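Myo-inositol phosphohydrolase (Mitsuokella multacida, PDB 4WU3) probably removes phosphate groups from inositol polyphosphates such as phytate, and binds inositol-(1,3,4,5)-tetrakisphosphate in a protein tyrosine phosphatase-like fold. Local coordinates at residues T381-G392 against M551-V562. The protein carries 2 engineered substitutions. Numbering follows the deposited sequence.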
# COMPACT_ATOMS: atom_id res chain seq x y z
N THR A 381 -36.56 -20.94 -32.54
CA THR A 381 -37.72 -21.82 -32.60
C THR A 381 -38.51 -21.67 -31.31
O THR A 381 -37.93 -21.47 -30.25
CB THR A 381 -37.33 -23.30 -32.79
OG1 THR A 381 -38.51 -24.11 -32.73
CG2 THR A 381 -36.36 -23.76 -31.70
N ARG A 382 -39.84 -21.78 -31.41
CA ARG A 382 -40.71 -21.75 -30.24
C ARG A 382 -41.14 -23.15 -29.87
O ARG A 382 -42.13 -23.36 -29.16
CB ARG A 382 -41.95 -20.90 -30.51
CG ARG A 382 -41.75 -19.39 -30.41
CD ARG A 382 -43.08 -18.65 -30.28
NE ARG A 382 -43.62 -18.69 -28.92
CZ ARG A 382 -43.79 -17.62 -28.14
NH1 ARG A 382 -44.28 -17.76 -26.92
NH2 ARG A 382 -43.50 -16.40 -28.58
N LYS A 383 -40.38 -24.13 -30.34
CA LYS A 383 -40.74 -25.51 -30.12
C LYS A 383 -40.69 -25.94 -28.65
O LYS A 383 -39.69 -25.78 -27.95
CB LYS A 383 -39.84 -26.40 -30.97
CG LYS A 383 -40.10 -27.85 -30.73
CD LYS A 383 -39.20 -28.37 -29.64
CE LYS A 383 -39.69 -29.74 -29.26
NZ LYS A 383 -38.73 -30.46 -28.39
N GLY A 384 -41.78 -26.53 -28.19
CA GLY A 384 -41.83 -27.03 -26.83
C GLY A 384 -42.44 -26.04 -25.84
O GLY A 384 -42.89 -26.42 -24.76
N LEU A 385 -42.47 -24.78 -26.22
CA LEU A 385 -42.94 -23.72 -25.33
C LEU A 385 -44.39 -23.91 -24.91
O LEU A 385 -44.77 -23.58 -23.78
CB LEU A 385 -42.77 -22.36 -25.99
CG LEU A 385 -41.35 -21.84 -26.20
CD1 LEU A 385 -41.40 -20.40 -26.68
CD2 LEU A 385 -40.52 -21.93 -24.93
N ASP A 386 -45.20 -24.46 -25.81
CA ASP A 386 -46.63 -24.65 -25.52
C ASP A 386 -46.89 -25.67 -24.40
O ASP A 386 -47.97 -25.69 -23.81
CB ASP A 386 -47.37 -25.05 -26.80
CG ASP A 386 -46.79 -26.28 -27.46
OD1 ASP A 386 -45.67 -26.19 -28.02
OD2 ASP A 386 -47.45 -27.34 -27.43
N THR A 387 -45.91 -26.52 -24.10
CA THR A 387 -46.08 -27.52 -23.04
C THR A 387 -45.00 -27.43 -21.94
O THR A 387 -44.90 -28.31 -21.08
CB THR A 387 -46.12 -28.96 -23.61
OG1 THR A 387 -44.88 -29.25 -24.26
CG2 THR A 387 -47.25 -29.12 -24.61
N LEU A 388 -44.20 -26.37 -21.96
CA LEU A 388 -43.13 -26.19 -20.98
C LEU A 388 -43.69 -25.81 -19.59
O LEU A 388 -43.09 -26.10 -18.56
CB LEU A 388 -42.12 -25.16 -21.48
CG LEU A 388 -40.79 -24.99 -20.74
CD1 LEU A 388 -40.18 -26.32 -20.34
CD2 LEU A 388 -39.80 -24.21 -21.60
N TYR A 389 -44.85 -25.17 -19.57
CA TYR A 389 -45.52 -24.78 -18.35
C TYR A 389 -44.58 -24.05 -17.39
O TYR A 389 -44.32 -24.48 -16.28
CB TYR A 389 -46.15 -26.00 -17.66
CG TYR A 389 -47.11 -26.78 -18.53
CD1 TYR A 389 -48.01 -26.12 -19.37
CD2 TYR A 389 -47.15 -28.16 -18.49
CE1 TYR A 389 -48.90 -26.84 -20.16
CE2 TYR A 389 -48.03 -28.88 -19.27
CZ TYR A 389 -48.91 -28.22 -20.11
OH TYR A 389 -49.78 -28.93 -20.89
N MET A 390 -44.08 -22.91 -17.83
CA MET A 390 -43.13 -22.16 -17.03
C MET A 390 -43.37 -20.68 -17.16
O MET A 390 -43.74 -20.19 -18.23
CB MET A 390 -41.71 -22.50 -17.49
CG MET A 390 -40.63 -21.70 -16.81
SD MET A 390 -39.00 -22.24 -17.35
CE MET A 390 -39.00 -21.63 -19.03
N SER A 391 -43.16 -19.96 -16.06
CA SER A 391 -43.24 -18.51 -16.07
C SER A 391 -42.14 -17.96 -15.18
O SER A 391 -41.50 -18.71 -14.43
CB SER A 391 -44.61 -18.05 -15.60
OG SER A 391 -44.94 -18.62 -14.35
N GLY A 392 -41.89 -16.65 -15.29
CA GLY A 392 -40.93 -15.97 -14.43
C GLY A 392 -41.31 -14.52 -14.16
O GLY A 392 -42.12 -13.94 -14.86
N MET A 551 -34.76 -20.65 -15.69
CA MET A 551 -35.70 -20.89 -16.79
C MET A 551 -35.00 -21.53 -18.01
O MET A 551 -35.54 -22.44 -18.63
CB MET A 551 -36.42 -19.61 -17.19
CG MET A 551 -37.39 -19.10 -16.14
SD MET A 551 -37.99 -17.43 -16.45
CE MET A 551 -39.22 -17.78 -17.71
N ALA A 552 -33.81 -21.04 -18.34
CA ALA A 552 -33.05 -21.56 -19.46
C ALA A 552 -32.59 -22.99 -19.21
O ALA A 552 -32.55 -23.81 -20.13
CB ALA A 552 -31.85 -20.66 -19.73
N MET A 553 -32.24 -23.31 -17.97
CA MET A 553 -31.81 -24.67 -17.64
C MET A 553 -32.97 -25.67 -17.73
O MET A 553 -32.80 -26.79 -18.21
CB MET A 553 -31.21 -24.71 -16.24
CG MET A 553 -29.77 -24.23 -16.18
SD MET A 553 -29.05 -24.45 -14.56
CE MET A 553 -29.43 -22.89 -13.76
N TYR A 554 -34.13 -25.26 -17.24
CA TYR A 554 -35.32 -26.09 -17.33
C TYR A 554 -35.77 -26.26 -18.79
O TYR A 554 -36.07 -27.37 -19.22
CB TYR A 554 -36.44 -25.49 -16.48
CG TYR A 554 -37.68 -26.34 -16.37
CD1 TYR A 554 -37.59 -27.67 -15.99
CD2 TYR A 554 -38.93 -25.81 -16.61
CE1 TYR A 554 -38.73 -28.45 -15.88
CE2 TYR A 554 -40.07 -26.58 -16.50
CZ TYR A 554 -39.96 -27.90 -16.13
OH TYR A 554 -41.10 -28.68 -16.02
N ASP A 555 -35.81 -25.16 -19.54
CA ASP A 555 -36.13 -25.21 -20.96
C ASP A 555 -35.25 -26.26 -21.65
O ASP A 555 -35.77 -27.15 -22.34
CB ASP A 555 -35.93 -23.83 -21.59
CG ASP A 555 -36.62 -23.68 -22.95
OD1 ASP A 555 -37.18 -24.67 -23.49
OD2 ASP A 555 -36.61 -22.55 -23.50
N MET A 556 -33.93 -26.17 -21.45
CA MET A 556 -32.99 -27.09 -22.08
C MET A 556 -33.30 -28.52 -21.70
O MET A 556 -33.30 -29.42 -22.56
CB MET A 556 -31.55 -26.84 -21.61
CG MET A 556 -30.85 -25.67 -22.26
SD MET A 556 -29.24 -25.42 -21.50
CE MET A 556 -29.23 -23.64 -21.45
N MET A 557 -33.52 -28.74 -20.41
CA MET A 557 -33.76 -30.08 -19.91
C MET A 557 -34.93 -30.72 -20.65
O MET A 557 -34.89 -31.89 -20.98
CB MET A 557 -34.03 -30.06 -18.40
CG MET A 557 -32.79 -29.82 -17.53
SD MET A 557 -33.17 -29.46 -15.80
CE MET A 557 -33.65 -31.08 -15.21
N LYS A 558 -35.98 -29.93 -20.89
CA LYS A 558 -37.23 -30.45 -21.46
C LYS A 558 -37.18 -30.49 -22.99
O LYS A 558 -37.90 -31.24 -23.62
CB LYS A 558 -38.41 -29.57 -21.02
CG LYS A 558 -38.55 -29.41 -19.51
CD LYS A 558 -39.23 -30.61 -18.88
CE LYS A 558 -40.71 -30.65 -19.22
NZ LYS A 558 -41.41 -31.78 -18.55
N ASN A 559 -36.30 -29.67 -23.57
CA ASN A 559 -36.21 -29.55 -25.01
C ASN A 559 -34.76 -29.63 -25.47
O ASN A 559 -34.24 -28.67 -26.02
CB ASN A 559 -36.83 -28.23 -25.47
CG ASN A 559 -38.31 -28.15 -25.15
OD1 ASN A 559 -39.13 -28.72 -25.85
ND2 ASN A 559 -38.64 -27.46 -24.09
N PRO A 560 -34.11 -30.77 -25.22
CA PRO A 560 -32.69 -30.93 -25.53
C PRO A 560 -32.40 -30.88 -27.04
O PRO A 560 -31.24 -30.74 -27.44
CB PRO A 560 -32.34 -32.29 -24.92
CG PRO A 560 -33.64 -33.01 -24.80
CD PRO A 560 -34.69 -31.97 -24.60
N ASP A 561 -33.43 -30.98 -27.87
CA ASP A 561 -33.27 -30.90 -29.32
C ASP A 561 -33.18 -29.46 -29.84
O ASP A 561 -32.91 -29.24 -31.01
CB ASP A 561 -34.42 -31.61 -30.02
CG ASP A 561 -35.79 -31.11 -29.56
OD1 ASP A 561 -35.93 -30.68 -28.39
OD2 ASP A 561 -36.73 -31.16 -30.37
N VAL A 562 -33.40 -28.48 -28.97
CA VAL A 562 -33.28 -27.08 -29.36
C VAL A 562 -31.87 -26.56 -29.07
O VAL A 562 -31.25 -26.93 -28.09
CB VAL A 562 -34.33 -26.24 -28.63
CG1 VAL A 562 -34.15 -24.76 -28.97
CG2 VAL A 562 -35.73 -26.72 -29.00
O HOH W 1 -41.36 -28.17 -23.30
O HOH W 2 -43.20 -27.19 -15.84
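The Y554 ring takes the sulfur of M390 at its edge, in plane, 3.6 Å from SD to CD2, while CG of K558, one helical turn on, lies over one face, offset toward the rim. This Met-aromatic contact lies within a PTP-like phosphatase fold, between helix and central sheet: residues 551-558 of helix 545-558, the helix that follows the phosphate-binding loop, run almost antiparallel (167°) to strand 390-392. The M390 chain is extended until it bends at chi3 (70°), which brings CE to the backbone O and CB of M551; the M551 methyl in turn lies against the backbone of S391 and G392. Y554 OH shares a water with L388 O. L388 forks over the helix: CD1 packs on K558 CG and the Y554 rim, whereas CD2 rests 3.3 Å from OD1 of D555, a carboxylate whose salt bridge goes to R570. Farther along, the N559 amide lies beside the type II turn 382-385. N559 OD1 sits 3.3 Å from CA of G384, where any CB would collide, and accepts from K383 NZ in the carbonyl plane, on a lone pair, with a C=O...NZ angle of 130°. Its ND2 donates to a water held by G384 O and, weakly, to D555 O and OD1. A leucine in place of N559 would probably leave K383 with D561 alone among these partners and deprive that water of the amide donor. V562 CG1 meets T381 CG2 methyl to methyl. At the solvent-exposed end, K383 NZ closes a salt bridge on the syn lone pair of D561 OD1 at 2.8 Å.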